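Local structure of aldose-aldose oxidoreductase (Caulobacter crescentus, 5A04) at residues G181-R195 / D316-Y328. The protein probably catalyses the oxidation of one aldose coupled to reduction of another, using a bound NADP(H) cofactor. Numbering follows the deposited sequence.
Sequences GSLMDIGIYSLNAAR and DGLKDLRVIEAIY. With BGC (beta-D-glucopyranose), chain H; NDP (NADPH dihydro-nicotinamide-adenine-dinucleotide phosphate), chain G.
Helix 182-195, with Gly181 as its N-cap, packs against helix 316-328 at an interaxial distance of 10.3 Å, their N-to-C directions 112° apart. Near its start the first helix widens into a pi-type turn at 183-187, where Ser182 O accepts from both Ile186 N and Gly187 N. The interface is apolar toward Tyr328 and charged toward Asp316. Leu183, its CG anti to the backbone N (chi1 -179°), sends CD2 over one face of the Tyr328 ring as a CH-pi contact, 4.0 Å from the centroid; the same methyl lies 3.6 Å from Ile327 CG2. Ile324 enters as a knob among Leu183, Met184, Ile188 and Leu191, while Leu191 CD1 meets Val323 CG1 at 3.6 Å. Asp320 is the second knob, among Ile188, Leu191, Asn192 and Arg195, and its carboxylate is divided between two partners. Asn192 ND2 meets Asp320 OD2 on the syn side at 2.8 Å, tilted out of the carboxylate plane. Asp320 OD1 forms a salt bridge with Arg195 NH1 at 2.8 Å, though the hydrogen bond within it is bent and weak. A bend at chi3 (56°) turns the arginine so that Arg195 NH2 reaches Asp316 OD1 (2.7 Å) nearly in the guanidinium plane, completing a salt-bridge network; Lys319 CB lies over one guanidinium face. A water donates to both Asn192 OD1 and Asp316 OD2, linking the helices once more. On the first helix, Asp185 OD1 and OD2 accept from glucose O2 and O3, and Tyr189 OH lies very close to glucose O1, so the helix joins this interface to the sugar site beside NADPH. Glu222 bonds Tyr328 OH and the Gly181 and Leu183 amides, and Glu201 pairs with Arg195 NE. Within the C-terminal alpha/beta domain, Leu183 and Ile327 rest on strand 224-230, whereas Leu318 and Leu321 reach across to helix 110-123 of the NAD-binding Rossmann part.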
loop_
_atom_site.group_PDB
_atom_site.type_symbol
_atom_site.label_atom_id
_atom_site.label_comp_id
_atom_site.label_asym_id
_atom_site.label_seq_id
_atom_site.Cartn_x
_atom_site.Cartn_y
_atom_site.Cartn_z
ATOM N N GLY A 181 -8.293 11.922 14.389
ATOM C CA GLY A 181 -8.183 12.487 13.055
ATOM C C GLY A 181 -8.584 11.530 11.948
ATOM O O GLY A 181 -9.620 10.862 12.040
ATOM N N SER A 182 -7.762 11.454 10.900
ATOM C CA SER A 182 -8.109 10.658 9.715
ATOM C C SER A 182 -8.473 9.202 10.021
ATOM O O SER A 182 -9.348 8.637 9.377
ATOM C CB SER A 182 -6.961 10.689 8.696
ATOM O OG SER A 182 -5.869 9.883 9.128
ATOM N N LEU A 183 -7.823 8.593 11.009
ATOM C CA LEU A 183 -8.100 7.194 11.306
ATOM C C LEU A 183 -9.539 6.996 11.757
ATOM O O LEU A 183 -10.160 5.990 11.437
ATOM C CB LEU A 183 -7.144 6.673 12.379
ATOM C CG LEU A 183 -7.297 5.196 12.769
ATOM C CD1 LEU A 183 -7.233 4.295 11.522
ATOM C CD2 LEU A 183 -6.223 4.803 13.790
ATOM N N MET A 184 -10.057 7.949 12.526
ATOM C CA MET A 184 -11.415 7.829 13.035
ATOM C C MET A 184 -12.416 7.974 11.888
ATOM O O MET A 184 -13.437 7.285 11.864
ATOM C CB MET A 184 -11.665 8.872 14.134
ATOM C CG MET A 184 -10.953 8.563 15.443
ATOM S SD MET A 184 -11.537 7.024 16.177
ATOM C CE MET A 184 -13.106 7.542 16.828
ATOM N N ASP A 185 -12.084 8.795 10.898
ATOM C CA ASP A 185 -13.061 9.157 9.876
ATOM C C ASP A 185 -13.014 8.329 8.607
ATOM O O ASP A 185 -14.054 7.922 8.080
ATOM C CB ASP A 185 -12.887 10.621 9.485
ATOM C CG ASP A 185 -13.947 11.077 8.507
ATOM O OD1 ASP A 185 -15.125 11.182 8.924
ATOM O OD2 ASP A 185 -13.610 11.299 7.325
ATOM N N ILE A 186 -11.814 8.139 8.080
ATOM C CA ILE A 186 -11.679 7.580 6.747
ATOM C C ILE A 186 -10.729 6.380 6.774
ATOM O O ILE A 186 -10.937 5.382 6.070
ATOM C CB ILE A 186 -11.212 8.691 5.738
ATOM C CG1 ILE A 186 -11.070 8.120 4.338
ATOM C CG2 ILE A 186 -9.943 9.399 6.203
ATOM C CD1 ILE A 186 -12.374 7.564 3.813
ATOM N N GLY A 187 -9.705 6.446 7.615
ATOM C CA GLY A 187 -8.788 5.325 7.760
ATOM C C GLY A 187 -9.473 4.074 8.280
ATOM O O GLY A 187 -9.052 2.950 7.992
ATOM N N ILE A 188 -10.550 4.267 9.034
ATOM C CA ILE A 188 -11.334 3.141 9.518
ATOM C C ILE A 188 -11.831 2.253 8.357
ATOM O O ILE A 188 -12.018 1.045 8.536
ATOM C CB ILE A 188 -12.521 3.646 10.371
ATOM C CG1 ILE A 188 -13.220 2.483 11.089
ATOM C CG2 ILE A 188 -13.480 4.470 9.514
ATOM C CD1 ILE A 188 -14.155 2.947 12.206
ATOM N N TYR A 189 -12.018 2.819 7.161
ATOM C CA TYR A 189 -12.395 1.960 6.025
ATOM C C TYR A 189 -11.277 0.992 5.633
ATOM O O TYR A 189 -11.547 -0.136 5.205
ATOM C CB TYR A 189 -12.795 2.788 4.797
ATOM C CG TYR A 189 -14.124 3.494 4.948
ATOM C CD1 TYR A 189 -14.194 4.771 5.492
ATOM C CD2 TYR A 189 -15.303 2.890 4.529
ATOM C CE1 TYR A 189 -15.407 5.429 5.626
ATOM C CE2 TYR A 189 -16.520 3.542 4.652
ATOM C CZ TYR A 189 -16.566 4.805 5.199
ATOM O OH TYR A 189 -17.774 5.450 5.326
ATOM N N SER A 190 -10.027 1.427 5.751
ATOM C CA SER A 190 -8.896 0.539 5.466
ATOM C C SER A 190 -8.857 -0.613 6.466
ATOM O O SER A 190 -8.639 -1.767 6.103
ATOM C CB SER A 190 -7.568 1.309 5.523
ATOM O OG SER A 190 -7.507 2.308 4.522
ATOM N N LEU A 191 -9.034 -0.274 7.741
ATOM C CA LEU A 191 -9.046 -1.267 8.804
ATOM C C LEU A 191 -10.207 -2.244 8.655
ATOM O O LEU A 191 -10.027 -3.465 8.729
ATOM C CB LEU A 191 -9.122 -0.552 10.157
ATOM C CG LEU A 191 -9.487 -1.402 11.366
ATOM C CD1 LEU A 191 -8.428 -2.489 11.566
ATOM C CD2 LEU A 191 -9.598 -0.485 12.587
ATOM N N ASN A 192 -11.401 -1.702 8.438
ATOM C CA ASN A 192 -12.601 -2.522 8.359
ATOM C C ASN A 192 -12.480 -3.471 7.162
ATOM O O ASN A 192 -12.816 -4.652 7.264
ATOM C CB ASN A 192 -13.857 -1.632 8.271
ATOM C CG ASN A 192 -15.145 -2.387 8.580
ATOM O OD1 ASN A 192 -15.906 -2.735 7.677
ATOM N ND2 ASN A 192 -15.408 -2.619 9.857
ATOM N N ALA A 193 -11.967 -2.969 6.040
ATOM C CA ALA A 193 -11.763 -3.825 4.861
ATOM C C ALA A 193 -10.716 -4.915 5.101
ATOM O O ALA A 193 -10.901 -6.060 4.687
ATOM C CB ALA A 193 -11.367 -2.992 3.637
ATOM N N ALA A 194 -9.612 -4.574 5.753
ATOM C CA ALA A 194 -8.599 -5.597 6.020
ATOM C C ALA A 194 -9.225 -6.737 6.820
ATOM O O ALA A 194 -8.960 -7.913 6.558
ATOM C CB ALA A 194 -7.408 -5.006 6.763
ATOM N N ARG A 195 -10.089 -6.374 7.765
ATOM C CA ARG A 195 -10.787 -7.359 8.582
ATOM C C ARG A 195 -11.805 -8.173 7.779
ATOM O O ARG A 195 -11.830 -9.397 7.912
ATOM C CB ARG A 195 -11.475 -6.672 9.773
ATOM C CG ARG A 195 -10.467 -6.181 10.854
ATOM C CD ARG A 195 -11.146 -5.394 12.004
ATOM N NE ARG A 195 -12.179 -6.236 12.588
ATOM C CZ ARG A 195 -13.484 -6.036 12.446
ATOM N NH1 ARG A 195 -13.935 -4.952 11.825
ATOM N NH2 ARG A 195 -14.343 -6.921 12.953
ATOM N N ASP A 316 -18.812 -5.489 15.843
ATOM C CA ASP A 316 -17.924 -5.150 14.725
ATOM C C ASP A 316 -17.317 -3.765 14.951
ATOM O O ASP A 316 -16.119 -3.548 14.721
ATOM C CB ASP A 316 -18.688 -5.198 13.389
ATOM C CG ASP A 316 -17.762 -5.305 12.175
ATOM O OD1 ASP A 316 -16.796 -6.100 12.212
ATOM O OD2 ASP A 316 -18.025 -4.617 11.167
ATOM N N GLY A 317 -18.145 -2.824 15.408
ATOM C CA GLY A 317 -17.681 -1.473 15.666
ATOM C C GLY A 317 -16.655 -1.482 16.785
ATOM O O GLY A 317 -15.646 -0.769 16.736
ATOM N N LEU A 318 -16.918 -2.307 17.795
ATOM C CA LEU A 318 -16.015 -2.432 18.940
ATOM C C LEU A 318 -14.668 -3.017 18.517
ATOM O O LEU A 318 -13.611 -2.564 18.962
ATOM C CB LEU A 318 -16.655 -3.309 20.018
ATOM C CG LEU A 318 -15.778 -3.782 21.181
ATOM C CD1 LEU A 318 -15.213 -2.618 21.998
ATOM C CD2 LEU A 318 -16.588 -4.728 22.071
ATOM N N LYS A 319 -14.707 -4.023 17.656
ATOM C CA LYS A 319 -13.479 -4.650 17.182
ATOM C C LYS A 319 -12.621 -3.641 16.422
ATOM O O LYS A 319 -11.389 -3.624 16.567
ATOM C CB LYS A 319 -13.799 -5.862 16.309
ATOM C CG LYS A 319 -14.182 -7.106 17.111
ATOM C CD LYS A 319 -14.802 -8.160 16.220
ATOM C CE LYS A 319 -15.187 -9.401 17.010
ATOM N NZ LYS A 319 -15.976 -10.327 16.143
ATOM N N ASP A 320 -13.256 -2.764 15.652
ATOM C CA ASP A 320 -12.491 -1.707 14.994
ATOM C C ASP A 320 -11.855 -0.766 16.017
ATOM O O ASP A 320 -10.671 -0.434 15.895
ATOM C CB ASP A 320 -13.363 -0.899 14.022
ATOM C CG ASP A 320 -13.439 -1.533 12.635
ATOM O OD1 ASP A 320 -12.666 -2.471 12.351
ATOM O OD2 ASP A 320 -14.265 -1.065 11.823
ATOM N N LEU A 321 -12.618 -0.342 17.028
ATOM C CA LEU A 321 -12.073 0.609 18.003
ATOM C C LEU A 321 -10.914 -0.014 18.767
ATOM O O LEU A 321 -9.981 0.693 19.135
ATOM C CB LEU A 321 -13.140 1.103 18.991
ATOM C CG LEU A 321 -13.647 2.524 18.709
ATOM C CD1 LEU A 321 -12.518 3.552 18.746
ATOM C CD2 LEU A 321 -14.383 2.550 17.351
ATOM N N ARG A 322 -10.992 -1.319 19.019
ATOM C CA ARG A 322 -9.893 -2.026 19.688
ATOM C C ARG A 322 -8.593 -1.893 18.890
ATOM O O ARG A 322 -7.526 -1.624 19.456
ATOM C CB ARG A 322 -10.221 -3.513 19.873
ATOM C CG ARG A 322 -11.224 -3.841 20.967
ATOM C CD ARG A 322 -11.485 -5.353 21.019
ATOM N NE ARG A 322 -12.339 -5.727 22.144
ATOM C CZ ARG A 322 -13.182 -6.759 22.134
ATOM N NH1 ARG A 322 -13.295 -7.524 21.050
ATOM N NH2 ARG A 322 -13.921 -7.020 23.204
ATOM N N VAL A 323 -8.684 -2.082 17.577
ATOM C CA VAL A 323 -7.501 -1.985 16.734
ATOM C C VAL A 323 -7.069 -0.532 16.594
ATOM O O VAL A 323 -5.876 -0.234 16.593
ATOM C CB VAL A 323 -7.737 -2.600 15.341
ATOM C CG1 VAL A 323 -6.436 -2.595 14.553
ATOM C CG2 VAL A 323 -8.255 -4.029 15.493
ATOM N N ILE A 324 -8.037 0.379 16.495
ATOM C CA ILE A 324 -7.723 1.803 16.396
ATOM C C ILE A 324 -6.916 2.274 17.611
ATOM O O ILE A 324 -5.913 2.983 17.459
ATOM C CB ILE A 324 -9.016 2.642 16.231
ATOM C CG1 ILE A 324 -9.517 2.494 14.784
ATOM C CG2 ILE A 324 -8.765 4.104 16.557
ATOM C CD1 ILE A 324 -10.944 2.989 14.558
ATOM N N GLU A 325 -7.329 1.854 18.806
ATOM C CA GLU A 325 -6.546 2.177 20.006
ATOM C C GLU A 325 -5.122 1.641 19.879
ATOM O O GLU A 325 -4.159 2.339 20.233
ATOM C CB GLU A 325 -7.227 1.625 21.262
ATOM C CG GLU A 325 -8.471 2.435 21.641
ATOM C CD GLU A 325 -8.927 2.251 23.084
ATOM O OE1 GLU A 325 -8.286 1.462 23.832
ATOM O OE2 GLU A 325 -9.935 2.907 23.454
ATOM N N ALA A 326 -4.976 0.428 19.347
ATOM C CA ALA A 326 -3.640 -0.166 19.196
ATOM C C ALA A 326 -2.804 0.558 18.142
ATOM O O ALA A 326 -1.585 0.681 18.297
ATOM C CB ALA A 326 -3.743 -1.648 18.863
ATOM N N ILE A 327 -3.444 1.003 17.059
ATOM C CA ILE A 327 -2.752 1.777 16.021
ATOM C C ILE A 327 -2.211 3.086 16.612
ATOM O O ILE A 327 -1.048 3.437 16.409
ATOM C CB ILE A 327 -3.678 2.078 14.813
ATOM C CG1 ILE A 327 -4.034 0.772 14.096
ATOM C CG2 ILE A 327 -3.013 3.092 13.845
ATOM C CD1 ILE A 327 -5.306 0.875 13.216
ATOM N N TYR A 328 -3.046 3.803 17.355
ATOM C CA TYR A 328 -2.598 5.046 17.952
ATOM C C TYR A 328 -1.441 4.775 18.929
ATOM O O TYR A 328 -0.463 5.527 18.971
ATOM C CB TYR A 328 -3.762 5.743 18.653
ATOM C CG TYR A 328 -4.700 6.508 17.736
ATOM C CD1 TYR A 328 -4.211 7.343 16.737
ATOM C CD2 TYR A 328 -6.073 6.436 17.916
ATOM C CE1 TYR A 328 -5.081 8.069 15.914
ATOM C CE2 TYR A 328 -6.943 7.142 17.109
ATOM C CZ TYR A 328 -6.444 7.966 16.116
ATOM O OH TYR A 328 -7.326 8.681 15.337
HETATM C C2 BGC H . -16.461 9.829 5.985
HETATM C C3 BGC H . -16.478 11.032 5.032
HETATM C C4 BGC H . -15.947 10.633 3.687
HETATM C C5 BGC H . -16.657 9.397 3.157
HETATM C C6 BGC H . -15.925 8.895 1.885
HETATM C C1 BGC H . -17.240 8.779 5.329
HETATM O O1 BGC H . -17.393 7.668 6.212
HETATM O O2 BGC H . -17.036 10.218 7.226
HETATM O O3 BGC H . -15.669 12.040 5.618
HETATM O O4 BGC H . -16.109 11.709 2.776
HETATM O O5 BGC H . -16.625 8.357 4.108
HETATM O O6 BGC H . -16.677 7.852 1.252
HETATM P PA NDP G . -22.226 17.008 9.363
HETATM O O1A NDP G . -21.396 17.981 10.126
HETATM O O2A NDP G . -22.472 17.255 7.900
HETATM O O5B NDP G . -23.688 16.807 10.090
HETATM C C5B NDP G . -23.491 16.584 11.457
HETATM C C4B NDP G . -24.847 16.890 12.108
HETATM O O4B NDP G . -24.884 16.415 13.456
HETATM C C3B NDP G . -25.067 18.420 12.161
HETATM O O3B NDP G . -25.633 18.894 10.981
HETATM C C2B NDP G . -26.127 18.515 13.266
HETATM O O2B NDP G . -27.324 18.220 12.839
HETATM C C1B NDP G . -25.695 17.303 14.198
HETATM N N9A NDP G . -24.979 17.748 15.397
HETATM C C8A NDP G . -25.363 17.552 16.719
HETATM N N7A NDP G . -24.507 18.102 17.603
HETATM C C5A NDP G . -23.517 18.688 16.810
HETATM C C6A NDP G . -22.351 19.407 17.132
HETATM N N6A NDP G . -22.022 19.640 18.449
HETATM N N1A NDP G . -21.517 19.891 16.162
HETATM C C2A NDP G . -21.913 19.615 14.863
HETATM N N3A NDP G . -22.978 18.945 14.408
HETATM C C4A NDP G . -23.790 18.483 15.421
HETATM O O3 NDP G . -21.351 15.615 9.581
HETATM P PN NDP G . -21.625 14.410 8.521
HETATM O O1N NDP G . -23.057 14.126 8.314
HETATM O O2N NDP G . -20.573 14.330 7.437
HETATM O O5D NDP G . -21.071 13.072 9.517
HETATM C C5D NDP G . -21.908 12.812 10.609
HETATM C C4D NDP G . -21.654 11.338 11.035
HETATM O O4D NDP G . -21.856 10.482 9.869
HETATM C C3D NDP G . -20.160 11.109 11.476
HETATM O O3D NDP G . -20.108 10.117 12.518
HETATM C C2D NDP G . -19.503 10.547 10.223
HETATM O O2D NDP G . -18.444 9.655 10.525
HETATM C C1D NDP G . -20.695 9.721 9.624
HETATM N N1N NDP G . -20.567 9.628 8.168
HETATM C C2N NDP G . -20.623 8.391 7.546
HETATM C C3N NDP G . -20.528 8.324 6.185
HETATM C C7N NDP G . -20.582 7.021 5.524
HETATM O O7N NDP G . -20.335 6.885 4.311
HETATM N N7N NDP G . -20.929 5.899 6.270
HETATM C C4N NDP G . -20.365 9.535 5.333
HETATM C C5N NDP G . -20.275 10.792 6.091
HETATM C C6N NDP G . -20.382 10.811 7.418
HETATM P P2B NDP G . -28.644 19.161 13.425
HETATM O O1X NDP G . -28.430 19.034 14.916
HETATM O O2X NDP G . -28.293 20.480 12.807
HETATM O O3X NDP G . -29.849 18.425 12.845
HETATM O O HOH W 1 -17.416 -4.872 8.518
#